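Local coordinates for cytochrome oxidase subunit II (Rhodothermus marinus, PDB 1W2L), which carries, in its cytochrome c domain, a covalently bound heme c that probably passes electrons toward the copper A centre of the caa3 oxygen reductase, at residues R11-K16 and I92-Q97; S20-D25 and P32-L37; R42-G47 and E54-E59. All blocks are in the same frame, centred on the assembly; numbering follows the deposited sequence.

Contact 1 of 3, residues R11-K16 and I92-Q97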
loop_
_atom_site.group_PDB
_atom_site.type_symbol
_atom_site.label_atom_id
_atom_site.label_comp_id
_atom_site.label_asym_id
_atom_site.label_seq_id
_atom_site.Cartn_x
_atom_site.Cartn_y
_atom_site.Cartn_z
ATOM N N ARG A 11 7.695 -11.318 -1.532
ATOM C CA ARG A 11 7.583 -11.891 -2.865
ATOM C C ARG A 11 6.474 -11.224 -3.678
ATOM O O ARG A 11 6.647 -10.959 -4.854
ATOM C CB ARG A 11 7.324 -13.394 -2.802
ATOM C CG ARG A 11 8.465 -14.226 -2.315
ATOM C CD ARG A 11 7.986 -15.708 -2.446
ATOM N NE ARG A 11 9.169 -16.512 -2.309
ATOM C CZ ARG A 11 9.758 -17.343 -3.113
ATOM N NH1 ARG A 11 9.262 -17.575 -4.324
ATOM N NH2 ARG A 11 10.866 -17.934 -2.659
ATOM N N LEU A 12 5.327 -10.967 -3.067
ATOM C CA LEU A 12 4.194 -10.339 -3.746
ATOM C C LEU A 12 4.516 -8.885 -4.091
ATOM O O LEU A 12 4.039 -8.423 -5.125
ATOM C CB LEU A 12 2.960 -10.407 -2.879
ATOM C CG LEU A 12 2.372 -11.814 -2.643
ATOM C CD1 LEU A 12 1.354 -11.751 -1.527
ATOM C CD2 LEU A 12 1.773 -12.367 -3.922
ATOM N N TYR A 13 5.281 -8.204 -3.257
ATOM C CA TYR A 13 5.675 -6.825 -3.552
ATOM C C TYR A 13 6.336 -6.746 -4.925
ATOM O O TYR A 13 6.186 -5.773 -5.667
ATOM C CB TYR A 13 6.589 -6.346 -2.427
ATOM C CG TYR A 13 7.338 -5.071 -2.724
ATOM C CD1 TYR A 13 6.689 -3.860 -2.672
ATOM C CD2 TYR A 13 8.690 -5.105 -3.043
ATOM C CE1 TYR A 13 7.361 -2.682 -2.940
ATOM C CE2 TYR A 13 9.399 -3.943 -3.291
ATOM C CZ TYR A 13 8.723 -2.717 -3.245
ATOM O OH TYR A 13 9.415 -1.563 -3.499
ATOM N N ARG A 14 7.119 -7.802 -5.229
ATOM C CA ARG A 14 7.763 -7.905 -6.523
ATOM C C ARG A 14 6.781 -8.424 -7.565
ATOM O O ARG A 14 6.473 -7.787 -8.595
ATOM C CB ARG A 14 9.044 -8.756 -6.396
ATOM C CG ARG A 14 10.129 -8.007 -5.619
ATOM C CD ARG A 14 11.545 -8.572 -5.614
ATOM N NE ARG A 14 11.606 -9.714 -4.746
ATOM C CZ ARG A 14 11.864 -10.254 -3.606
ATOM N NH1 ARG A 14 12.286 -9.496 -2.599
ATOM N NH2 ARG A 14 11.711 -11.566 -3.396
ATOM N N GLU A 15 6.218 -9.615 -7.349
ATOM C CA GLU A 15 5.432 -10.307 -8.370
ATOM C C GLU A 15 4.191 -9.556 -8.801
ATOM O O GLU A 15 3.790 -9.672 -9.991
ATOM C CB GLU A 15 5.059 -11.706 -7.850
ATOM C CG GLU A 15 6.221 -12.613 -7.600
ATOM C CD GLU A 15 5.767 -13.964 -7.086
ATOM O OE1 GLU A 15 4.741 -13.943 -6.332
ATOM O OE2 GLU A 15 6.446 -14.960 -7.417
ATOM N N LYS A 16 3.555 -8.850 -7.892
ATOM C CA LYS A 16 2.331 -8.125 -8.166
ATOM C C LYS A 16 2.583 -6.669 -8.624
ATOM O O LYS A 16 1.644 -5.924 -8.766
ATOM C CB LYS A 16 1.379 -8.155 -6.962
ATOM C CG LYS A 16 1.002 -9.559 -6.541
ATOM C CD LYS A 16 0.080 -10.150 -7.598
ATOM C CE LYS A 16 -0.505 -11.477 -7.165
ATOM N NZ LYS A 16 -1.278 -12.098 -8.274
ATOM N N ILE A 92 0.379 -6.601 3.684
ATOM C CA ILE A 92 0.326 -5.686 4.835
ATOM C C ILE A 92 1.430 -5.980 5.837
ATOM O O ILE A 92 2.018 -5.035 6.369
ATOM C CB ILE A 92 -1.102 -5.669 5.392
ATOM C CG1 ILE A 92 -1.988 -4.979 4.354
ATOM C CG2 ILE A 92 -1.139 -4.959 6.740
ATOM C CD1 ILE A 92 -3.461 -4.931 4.683
ATOM N N GLU A 93 1.704 -7.263 6.095
ATOM C CA GLU A 93 2.803 -7.585 7.004
ATOM C C GLU A 93 4.129 -7.021 6.483
ATOM O O GLU A 93 4.937 -6.449 7.222
ATOM C CB GLU A 93 2.859 -9.077 7.252
ATOM C CG GLU A 93 1.789 -9.511 8.233
ATOM C CD GLU A 93 1.543 -8.671 9.470
ATOM O OE1 GLU A 93 0.447 -8.074 9.578
ATOM O OE2 GLU A 93 2.459 -8.569 10.302
ATOM N N PHE A 94 4.339 -7.168 5.178
ATOM C CA PHE A 94 5.552 -6.615 4.571
ATOM C C PHE A 94 5.578 -5.096 4.700
ATOM O O PHE A 94 6.589 -4.504 5.097
ATOM C CB PHE A 94 5.610 -7.017 3.105
ATOM C CG PHE A 94 6.735 -6.378 2.323
ATOM C CD1 PHE A 94 8.033 -6.882 2.452
ATOM C CD2 PHE A 94 6.561 -5.296 1.507
ATOM C CE1 PHE A 94 9.089 -6.308 1.748
ATOM C CE2 PHE A 94 7.601 -4.725 0.797
ATOM C CZ PHE A 94 8.884 -5.221 0.910
ATOM N N ILE A 95 4.459 -4.432 4.415
ATOM C CA ILE A 95 4.422 -2.955 4.557
ATOM C C ILE A 95 4.693 -2.532 5.986
ATOM O O ILE A 95 5.452 -1.568 6.165
ATOM C CB ILE A 95 3.091 -2.347 4.059
ATOM C CG1 ILE A 95 2.944 -2.558 2.571
ATOM C CG2 ILE A 95 2.943 -0.892 4.467
ATOM C CD1 ILE A 95 1.556 -2.209 2.084
ATOM N N LYS A 96 4.091 -3.193 6.960
ATOM C CA LYS A 96 4.213 -2.731 8.346
ATOM C C LYS A 96 5.638 -2.704 8.814
ATOM O O LYS A 96 5.962 -1.917 9.707
ATOM C CB LYS A 96 3.435 -3.635 9.308
ATOM C CG LYS A 96 1.944 -3.468 9.262
ATOM C CD LYS A 96 1.129 -4.266 10.242
ATOM C CE LYS A 96 1.842 -5.082 11.273
ATOM N NZ LYS A 96 0.709 -5.870 11.940
ATOM N N GLN A 97 6.455 -3.595 8.260
ATOM C CA GLN A 97 7.843 -3.604 8.700
ATOM C C GLN A 97 8.757 -2.664 7.922
ATOM O O GLN A 97 9.968 -2.587 8.180
ATOM C CB GLN A 97 8.361 -5.022 8.601
ATOM C CG GLN A 97 7.670 -6.083 7.822
ATOM C CD GLN A 97 8.422 -7.403 7.985
ATOM O OE1 GLN A 97 9.091 -7.890 7.074
ATOM N NE2 GLN A 97 8.284 -7.970 9.174
#
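Tyr13 and Phe94 have the nearest CA atoms of the two helical segments, 8.1 Å apart. Residues 11-15 are the last turn of helix 5-15, and Lys16 is the first to leave helical backbone angles; residues 92-96 close helix 85-96. Between these two segments only Tyr13 and Phe94 touch, and the surface they bury is correspondingly small, 97 Å² in all. Phe94 comes over one face of the Tyr13 ring with its CE2 corner, which stands 3.5 Å from Tyr13 CG and is shifted toward the rim. The neighbouring Phe94 CZ reaches Tyr13 CD2 at 4.0 Å, while Tyr13 CB lies 3.7 Å from Phe94 CE2, so the rim of the phenylalanine rests on the root of the tyrosine. Ring centroids 5.0 Å apart and planes inclined by 34° make this an oblique pair, neither a stack nor an edge-to-face contact. Both rings leave their helices with CG anti to the backbone N (chi1 167° in Tyr13, 173° in Phe94), which carries each across to the other helix. Packing of the N-terminal helix against the C-terminal one is the hallmark of class I cytochromes c, and Tyr13 stands just ahead of the heme-binding Cys18, Cys21 and His22. Its hydroxyl hydrogen-bonds His22 O, while its side chain also touches Cys18 and Phe19. A turn earlier Ala10 touches Phe94, and Leu12, next to Tyr13, packs on Glu87, Ala90 and Leu91 of helix 85-96. On the other helix, Lys96 NZ bonds Glu93 OE1 at 3.2 Å through the syn lone pair of that oxygen, and makes a long, weak ion pair with Glu54.

Contact 2 of 3, residues S20-D25 and P32-L37. With HEC (heme c), chain B.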
loop_
_atom_site.group_PDB
_atom_site.type_symbol
_atom_site.label_atom_id
_atom_site.label_comp_id
_atom_site.label_asym_id
_atom_site.label_seq_id
_atom_site.Cartn_x
_atom_site.Cartn_y
_atom_site.Cartn_z
ATOM N N SER A 20 7.016 -1.218 -8.744
ATOM C CA SER A 20 7.134 -0.330 -9.878
ATOM C C SER A 20 6.664 1.081 -9.525
ATOM O O SER A 20 7.059 2.065 -10.181
ATOM C CB SER A 20 6.414 -0.867 -11.103
ATOM O OG SER A 20 5.020 -0.948 -10.978
ATOM N N CYS A 21 5.813 1.207 -8.538
ATOM C CA CYS A 21 5.243 2.493 -8.142
ATOM C C CYS A 21 5.547 2.865 -6.696
ATOM O O CYS A 21 5.329 4.012 -6.343
ATOM C CB CYS A 21 3.720 2.494 -8.353
ATOM S SG CYS A 21 3.293 2.330 -10.106
ATOM N N HIS A 22 5.999 1.905 -5.884
ATOM C CA HIS A 22 6.215 2.156 -4.447
ATOM C C HIS A 22 7.590 1.655 -4.037
ATOM O O HIS A 22 7.847 0.431 -4.130
ATOM C CB HIS A 22 5.178 1.357 -3.630
ATOM C CG HIS A 22 3.758 1.807 -3.780
ATOM N ND1 HIS A 22 3.274 2.973 -3.243
ATOM C CD2 HIS A 22 2.709 1.186 -4.384
ATOM C CE1 HIS A 22 1.961 3.049 -3.525
ATOM N NE2 HIS A 22 1.620 1.973 -4.215
ATOM N N SER A 23 8.423 2.545 -3.542
ATOM C CA SER A 23 9.729 2.225 -3.026
ATOM C C SER A 23 9.622 1.744 -1.585
ATOM O O SER A 23 8.602 1.879 -0.947
ATOM C CB SER A 23 10.653 3.407 -3.109
ATOM O OG SER A 23 10.289 4.314 -2.070
ATOM N N ILE A 24 10.747 1.201 -1.103
ATOM C CA ILE A 24 10.821 0.876 0.338
ATOM C C ILE A 24 11.937 1.655 0.991
ATOM O O ILE A 24 12.275 1.430 2.169
ATOM C CB ILE A 24 10.954 -0.627 0.575
ATOM C CG1 ILE A 24 12.125 -1.320 -0.128
ATOM C CG2 ILE A 24 9.652 -1.305 0.217
ATOM C CD1 ILE A 24 12.363 -2.728 0.404
ATOM N N ASP A 25 12.525 2.639 0.297
ATOM C CA ASP A 25 13.669 3.396 0.831
ATOM C C ASP A 25 13.401 4.890 1.047
ATOM O O ASP A 25 14.301 5.693 1.271
ATOM C CB ASP A 25 14.927 3.270 -0.067
ATOM C CG ASP A 25 14.699 3.943 -1.396
ATOM O OD1 ASP A 25 13.566 4.405 -1.725
ATOM O OD2 ASP A 25 15.684 4.010 -2.145
ATOM N N PRO A 32 3.572 6.846 -3.400
ATOM C CA PRO A 32 4.332 7.128 -2.161
ATOM C C PRO A 32 5.143 5.933 -1.706
ATOM O O PRO A 32 4.812 4.781 -1.914
ATOM C CB PRO A 32 3.268 7.491 -1.166
ATOM C CG PRO A 32 2.018 6.837 -1.693
ATOM C CD PRO A 32 2.134 6.837 -3.184
ATOM N N SER A 33 6.236 6.241 -0.994
ATOM C CA SER A 33 7.030 5.146 -0.471
ATOM C C SER A 33 6.284 4.406 0.626
ATOM O O SER A 33 5.505 4.984 1.394
ATOM C CB SER A 33 8.333 5.717 0.095
ATOM O OG SER A 33 9.243 4.689 0.435
ATOM N N PHE A 34 6.565 3.102 0.746
ATOM C CA PHE A 34 6.065 2.318 1.868
ATOM C C PHE A 34 6.857 2.485 3.144
ATOM O O PHE A 34 6.410 2.147 4.210
ATOM C CB PHE A 34 6.081 0.837 1.517
ATOM C CG PHE A 34 5.057 0.377 0.505
ATOM C CD1 PHE A 34 3.917 1.116 0.212
ATOM C CD2 PHE A 34 5.238 -0.809 -0.147
ATOM C CE1 PHE A 34 2.980 0.614 -0.664
ATOM C CE2 PHE A 34 4.279 -1.309 -1.015
ATOM C CZ PHE A 34 3.167 -0.581 -1.293
ATOM N N LYS A 35 8.054 2.954 3.151
ATOM C CA LYS A 35 8.875 3.276 4.295
ATOM C C LYS A 35 8.183 4.285 5.191
ATOM O O LYS A 35 7.909 5.425 4.856
ATOM C CB LYS A 35 10.274 3.737 3.870
ATOM C CG LYS A 35 11.199 3.914 5.087
ATOM C CD LYS A 35 12.568 4.422 4.694
ATOM C CE LYS A 35 13.411 4.814 5.908
ATOM N NZ LYS A 35 14.599 5.593 5.506
ATOM N N GLY A 36 7.892 3.798 6.425
ATOM C CA GLY A 36 7.244 4.645 7.389
ATOM C C GLY A 36 5.736 4.796 7.198
ATOM O O GLY A 36 5.070 5.584 7.905
ATOM N N LEU A 37 5.141 4.104 6.224
ATOM C CA LEU A 37 3.750 4.285 5.918
ATOM C C LEU A 37 2.833 3.851 7.057
ATOM O O LEU A 37 1.959 4.576 7.523
ATOM C CB LEU A 37 3.384 3.531 4.630
ATOM C CG LEU A 37 1.914 3.392 4.317
ATOM C CD1 LEU A 37 1.215 4.753 4.276
ATOM C CD2 LEU A 37 1.704 2.641 3.007
HETATM FE FE HEC B . -0.287 1.576 -4.748
HETATM C CHA HEC B . -1.353 4.276 -2.949
HETATM C CHB HEC B . -0.484 -0.357 -1.948
HETATM C CHC HEC B . 0.684 -1.115 -6.570
HETATM C CHD HEC B . 0.263 3.604 -7.445
HETATM N NA HEC B . -0.838 1.904 -2.829
HETATM C C1A HEC B . -1.279 3.096 -2.289
HETATM C C2A HEC B . -1.408 2.899 -0.867
HETATM C C3A HEC B . -1.218 1.600 -0.598
HETATM C C4A HEC B . -0.841 0.939 -1.838
HETATM C CMA HEC B . -1.210 0.896 0.759
HETATM C CAA HEC B . -1.639 4.053 0.116
HETATM C CBA HEC B . -0.262 4.670 0.352
HETATM C CGA HEC B . -0.183 5.909 1.306
HETATM O O1A HEC B . 0.882 6.475 1.253
HETATM O O2A HEC B . -1.214 6.226 1.958
HETATM N NB HEC B . 0.048 -0.368 -4.329
HETATM C C1B HEC B . -0.054 -0.924 -3.137
HETATM C C2B HEC B . 0.311 -2.359 -3.199
HETATM C C3B HEC B . 0.570 -2.577 -4.530
HETATM C C4B HEC B . 0.449 -1.344 -5.235
HETATM C CMB HEC B . 0.395 -3.281 -2.054
HETATM C CAB HEC B . 0.952 -3.873 -5.205
HETATM C CBB HEC B . -0.110 -4.959 -4.905
HETATM N NC HEC B . 0.298 1.273 -6.626
HETATM C C1C HEC B . 0.680 0.052 -7.178
HETATM C C2C HEC B . 1.086 0.314 -8.582
HETATM C C3C HEC B . 0.959 1.617 -8.812
HETATM C C4C HEC B . 0.455 2.236 -7.619
HETATM C CMC HEC B . 1.587 -0.802 -9.500
HETATM C CAC HEC B . 1.422 2.421 -10.034
HETATM C CBC HEC B . 0.829 2.065 -11.376
HETATM N ND HEC B . -0.548 3.542 -5.122
HETATM C C1D HEC B . -0.224 4.183 -6.280
HETATM C C2D HEC B . -0.449 5.605 -6.148
HETATM C C3D HEC B . -0.917 5.753 -4.909
HETATM C C4D HEC B . -0.992 4.502 -4.252
HETATM C CMD HEC B . -0.174 6.598 -7.196
HETATM C CAD HEC B . -1.325 7.119 -4.231
HETATM C CBD HEC B . -2.735 7.550 -4.629
HETATM C CGD HEC B . -3.764 6.775 -3.878
HETATM O O1D HEC B . -4.509 5.947 -4.477
HETATM O O2D HEC B . -3.839 6.935 -2.623
HETATM O O HOH W 1 14.013 7.773 3.974
#
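Ser33 OG gathers several partners: it lies 2.7 Å from Ser23 OG in a hydroxyl-hydroxyl hydrogen bond, accepts one from Gly26 N, and takes a weak one from Lys35 N. Beside it, Phe34 N donates to Ser23 O at 2.9 Å. The Ser23-Ser33 and Phe34-Ser23 bonds join two parts of the long loop between helix 5-15 and strand 41-43, with Ser23 and Ser33 as the closest CA pair, although neither segment forms a strand. The second tie is more directed. His22 ND1 gives its hydrogen to Pro32 O over 2.7 Å with an angle of 176°, and the oxygen lies in the imidazole plane while the donor lies in the carbonyl plane. Its CG is anti to the carbonyl carbon (chi1 -67°), which points the imidazole at the heme. Through its other nitrogen, NE2, His22 binds the iron at 2.0 Å, Met76 being the second axial ligand, so the imidazole is pinned at both nitrogens and its rotation about the iron-nitrogen bond is fixed. This is the class I cytochrome c heme site: Cys21 and His22 end the CXXCH motif that begins at Cys18, and the axial histidine is bonded to a proline carbonyl. Such a bond would probably make NE2 a somewhat stronger donor to the iron. Cys21 SG is joined to heme CAC by a 1.9 Å thioether bond. Phe34 buttresses the imidazole from one face in an offset stack, centroids 4.4 Å apart and planes at 16°, with Phe34 CE1 over the His22 ring. His22 CB in turn sits over the centre of the phenyl face, a CH-pi contact of 3.7 Å to the centroid. At the exposed end, the extended Lys35 chain runs past Ile24 O and the Asp25 backbone, and its NZ bonds a water that weakly reaches Asp25 O.

Contact 3 of 3, residues R42-G47 and E54-E59. With HEC (heme c), chain B; ACT (acetate ion), chain D.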
loop_
_atom_site.group_PDB
_atom_site.type_symbol
_atom_site.label_atom_id
_atom_site.label_comp_id
_atom_site.label_asym_id
_atom_site.label_seq_id
_atom_site.Cartn_x
_atom_site.Cartn_y
_atom_site.Cartn_z
ATOM N N ARG A 42 -2.204 10.244 6.867
ATOM C CA ARG A 42 -2.410 10.509 5.463
ATOM C C ARG A 42 -3.410 11.648 5.257
ATOM O O ARG A 42 -4.420 11.699 5.947
ATOM C CB ARG A 42 -2.895 9.267 4.716
ATOM C CG ARG A 42 -2.239 7.970 5.071
ATOM C CD ARG A 42 -0.744 7.960 5.077
ATOM N NE ARG A 42 -0.132 8.233 3.801
ATOM C CZ ARG A 42 0.737 9.141 3.452
ATOM N NH1 ARG A 42 1.166 9.160 2.191
ATOM N NH2 ARG A 42 1.202 10.047 4.322
ATOM N N THR A 43 -3.137 12.476 4.272
ATOM C CA THR A 43 -4.078 13.508 3.841
ATOM C C THR A 43 -4.569 13.172 2.443
ATOM O O THR A 43 -3.718 12.896 1.574
ATOM C CB THR A 43 -3.432 14.903 3.843
ATOM O OG1 THR A 43 -3.020 15.129 5.191
ATOM C CG2 THR A 43 -4.458 15.964 3.442
ATOM N N PHE A 44 -5.857 13.209 2.213
ATOM C CA PHE A 44 -6.429 12.860 0.919
ATOM C C PHE A 44 -6.751 14.058 0.070
ATOM O O PHE A 44 -6.702 15.204 0.496
ATOM C CB PHE A 44 -7.676 11.991 1.173
ATOM C CG PHE A 44 -7.336 10.799 2.030
ATOM C CD1 PHE A 44 -6.457 9.862 1.572
ATOM C CD2 PHE A 44 -7.876 10.661 3.278
ATOM C CE1 PHE A 44 -6.098 8.799 2.361
ATOM C CE2 PHE A 44 -7.551 9.582 4.094
ATOM C CZ PHE A 44 -6.646 8.653 3.610
ATOM N N GLU A 45 -7.130 13.789 -1.194
ATOM C CA GLU A 45 -7.321 14.859 -2.153
ATOM C C GLU A 45 -8.425 15.820 -1.660
ATOM O O GLU A 45 -8.356 16.958 -2.083
ATOM C CB GLU A 45 -7.654 14.377 -3.545
ATOM C CG GLU A 45 -7.267 13.055 -4.088
ATOM C CD GLU A 45 -8.035 12.728 -5.368
ATOM O OE1 GLU A 45 -7.442 12.931 -6.448
ATOM O OE2 GLU A 45 -9.220 12.301 -5.243
ATOM N N ASP A 46 -9.346 15.347 -0.846
ATOM C CA ASP A 46 -10.422 16.175 -0.306
ATOM C C ASP A 46 -10.068 16.902 0.983
ATOM O O ASP A 46 -10.933 17.604 1.513
ATOM C CB ASP A 46 -11.666 15.340 0.015
ATOM C CG ASP A 46 -11.215 14.038 0.682
ATOM O OD1 ASP A 46 -10.526 14.101 1.716
ATOM O OD2 ASP A 46 -11.534 12.946 0.163
ATOM N N GLY A 47 -8.853 16.770 1.487
ATOM C CA GLY A 47 -8.416 17.504 2.646
ATOM C C GLY A 47 -8.655 16.748 3.943
ATOM O O GLY A 47 -8.141 17.131 5.002
ATOM N N GLU A 54 -4.282 -0.903 9.685
ATOM C CA GLU A 54 -4.464 -2.094 8.871
ATOM C C GLU A 54 -5.630 -1.960 7.916
ATOM O O GLU A 54 -5.550 -2.328 6.732
ATOM C CB GLU A 54 -4.682 -3.308 9.758
ATOM C CG GLU A 54 -4.373 -4.654 9.236
ATOM C CD GLU A 54 -3.410 -5.537 10.021
ATOM O OE1 GLU A 54 -2.539 -5.085 10.825
ATOM O OE2 GLU A 54 -3.415 -6.757 9.854
ATOM N N ASN A 55 -6.767 -1.430 8.431
ATOM C CA ASN A 55 -7.926 -1.234 7.579
ATOM C C ASN A 55 -7.657 -0.282 6.434
ATOM O O ASN A 55 -8.143 -0.481 5.301
ATOM C CB ASN A 55 -9.129 -0.755 8.376
ATOM C CG ASN A 55 -9.803 -1.897 9.108
ATOM O OD1 ASN A 55 -9.631 -3.026 8.741
ATOM N ND2 ASN A 55 -10.516 -1.595 10.130
ATOM N N TYR A 56 -6.911 0.787 6.679
ATOM C CA TYR A 56 -6.581 1.690 5.589
ATOM C C TYR A 56 -5.733 1.016 4.529
ATOM O O TYR A 56 -5.935 1.235 3.334
ATOM C CB TYR A 56 -5.873 2.947 6.140
ATOM C CG TYR A 56 -5.262 3.765 5.025
ATOM C CD1 TYR A 56 -6.093 4.535 4.225
ATOM C CD2 TYR A 56 -3.935 3.736 4.720
ATOM C CE1 TYR A 56 -5.586 5.278 3.179
ATOM C CE2 TYR A 56 -3.415 4.478 3.673
ATOM C CZ TYR A 56 -4.245 5.251 2.896
ATOM O OH TYR A 56 -3.771 5.988 1.852
ATOM N N LEU A 57 -4.760 0.228 4.939
ATOM C CA LEU A 57 -3.928 -0.475 3.974
ATOM C C LEU A 57 -4.777 -1.447 3.162
ATOM O O LEU A 57 -4.640 -1.550 1.950
ATOM C CB LEU A 57 -2.765 -1.164 4.672
ATOM C CG LEU A 57 -1.783 -0.248 5.395
ATOM C CD1 LEU A 57 -0.693 -1.073 6.087
ATOM C CD2 LEU A 57 -1.174 0.750 4.437
ATOM N N ARG A 58 -5.664 -2.174 3.828
ATOM C CA ARG A 58 -6.540 -3.143 3.180
ATOM C C ARG A 58 -7.420 -2.426 2.166
ATOM O O ARG A 58 -7.566 -2.902 1.017
ATOM C CB ARG A 58 -7.341 -3.975 4.223
ATOM C CG ARG A 58 -8.316 -4.999 3.727
ATOM C CD ARG A 58 -9.103 -5.552 4.959
ATOM N NE ARG A 58 -10.077 -6.449 4.315
ATOM C CZ ARG A 58 -9.896 -7.661 3.900
ATOM N NH1 ARG A 58 -8.675 -8.192 4.085
ATOM N NH2 ARG A 58 -10.903 -8.349 3.323
ATOM N N GLU A 59 -8.027 -1.338 2.560
ATOM C CA GLU A 59 -8.936 -0.553 1.723
ATOM C C GLU A 59 -8.168 -0.006 0.506
ATOM O O GLU A 59 -8.643 0.043 -0.617
ATOM C CB GLU A 59 -9.590 0.611 2.421
ATOM C CG GLU A 59 -10.455 1.580 1.648
ATOM C CD GLU A 59 -10.729 2.992 2.094
ATOM O OE1 GLU A 59 -9.851 3.782 2.563
ATOM O OE2 GLU A 59 -11.917 3.412 1.975
HETATM FE FE HEC B . -0.287 1.576 -4.748
HETATM C CHA HEC B . -1.353 4.276 -2.949
HETATM C CHB HEC B . -0.484 -0.357 -1.948
HETATM C CHC HEC B . 0.684 -1.115 -6.570
HETATM C CHD HEC B . 0.263 3.604 -7.445
HETATM N NA HEC B . -0.838 1.904 -2.829
HETATM C C1A HEC B . -1.279 3.096 -2.289
HETATM C C2A HEC B . -1.408 2.899 -0.867
HETATM C C3A HEC B . -1.218 1.600 -0.598
HETATM C C4A HEC B . -0.841 0.939 -1.838
HETATM C CMA HEC B . -1.210 0.896 0.759
HETATM C CAA HEC B . -1.639 4.053 0.116
HETATM C CBA HEC B . -0.262 4.670 0.352
HETATM C CGA HEC B . -0.183 5.909 1.306
HETATM O O1A HEC B . 0.882 6.475 1.253
HETATM O O2A HEC B . -1.214 6.226 1.958
HETATM N NB HEC B . 0.048 -0.368 -4.329
HETATM C C1B HEC B . -0.054 -0.924 -3.137
HETATM C C2B HEC B . 0.311 -2.359 -3.199
HETATM C C3B HEC B . 0.570 -2.577 -4.530
HETATM C C4B HEC B . 0.449 -1.344 -5.235
HETATM C CMB HEC B . 0.395 -3.281 -2.054
HETATM C CAB HEC B . 0.952 -3.873 -5.205
HETATM C CBB HEC B . -0.110 -4.959 -4.905
HETATM N NC HEC B . 0.298 1.273 -6.626
HETATM C C1C HEC B . 0.680 0.052 -7.178
HETATM C C2C HEC B . 1.086 0.314 -8.582
HETATM C C3C HEC B . 0.959 1.617 -8.812
HETATM C C4C HEC B . 0.455 2.236 -7.619
HETATM C CMC HEC B . 1.587 -0.802 -9.500
HETATM C CAC HEC B . 1.422 2.421 -10.034
HETATM C CBC HEC B . 0.829 2.065 -11.376
HETATM N ND HEC B . -0.548 3.542 -5.122
HETATM C C1D HEC B . -0.224 4.183 -6.280
HETATM C C2D HEC B . -0.449 5.605 -6.148
HETATM C C3D HEC B . -0.917 5.753 -4.909
HETATM C C4D HEC B . -0.992 4.502 -4.252
HETATM C CMD HEC B . -0.174 6.598 -7.196
HETATM C CAD HEC B . -1.325 7.119 -4.231
HETATM C CBD HEC B . -2.735 7.550 -4.629
HETATM C CGD HEC B . -3.764 6.775 -3.878
HETATM O O1D HEC B . -4.509 5.947 -4.477
HETATM O O2D HEC B . -3.839 6.935 -2.623
HETATM C C ACT D . -4.301 -1.096 13.304
HETATM O O ACT D . -3.448 -1.252 12.389
HETATM O OXT ACT D . -5.515 -0.975 13.292
HETATM C CH3 ACT D . -3.673 -1.075 14.733
#
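Arg42 on strand 41-43 and Tyr56 on helix 54-62 have the nearest CA atoms across this contact, 9.8 Å apart, so the gap is spanned by side chains alone. Phe44 and Tyr56 come from opposite directions. Tyr56 CE1 lies near the plane of the Phe44 ring, at its edge, 3.6 Å from Phe44 CZ. The two planes are inclined by 41°, which makes an oblique pair. Tyr56 crosses to that position with CG anti to the backbone N (chi1 168°), and its far edge meets Arg42, whose CG lies 3.9 Å from Tyr56 CE2. Phenol and guanidinium then converge on one heme propionate. Tyr56 OH donates to heme O2A at 2.6 Å, the oxygen lying in the ring plane. Arg42, bent at chi2 and chi3, brings NE to the same O2A at 2.9 Å with a nearly straight angle of 166°, while its NH1 approaches heme O1A at 2.9 Å. The model also joins NH1 to a Tris molecule, probably from the crystallisation liquor; that link is doubtful. Elsewhere, the helix-starting Glu54 N binds an acetate ion, probably of the same origin. This pairing of a strand arginine and a helix tyrosine forms part of the propionate end of the heme pocket, where Val69 N also bonds the heme. A leucine in place of Arg42 would probably leave the propionate without its countercharge and O2A with the Tyr56 hydroxyl but not the NE donor. Two donors on O2A and a guanidinium edge-on to the carboxylate would probably keep this propionate ionised.

How the contacts relate
Contact 1 joins the first and last helices, 5-15 and 85-96, and the chain between them holds contact 2 and then contact 3 in series. Their centres lie 11 Å (contacts 1 and 2), 15 Å (contacts 2 and 3) and 18 Å (contacts 1 and 3) apart, with contacts 1 and 3 on opposite sides of the chain's centre. Tyr13 packs on Phe34 and Ile24, tying contact 1 to the axial-histidine loop. Helix 85-96 also lies against helix 54-62 of contact 3, where Ile92 meets Leu57 and Arg58, and Leu37 meets Leu57 between contacts 2 and 3. Contacts 2 and 3 both touch the heme: contact 2 supplies one axial iron ligand and one thioether link, contact 3 hydrogen bonds to a propionate.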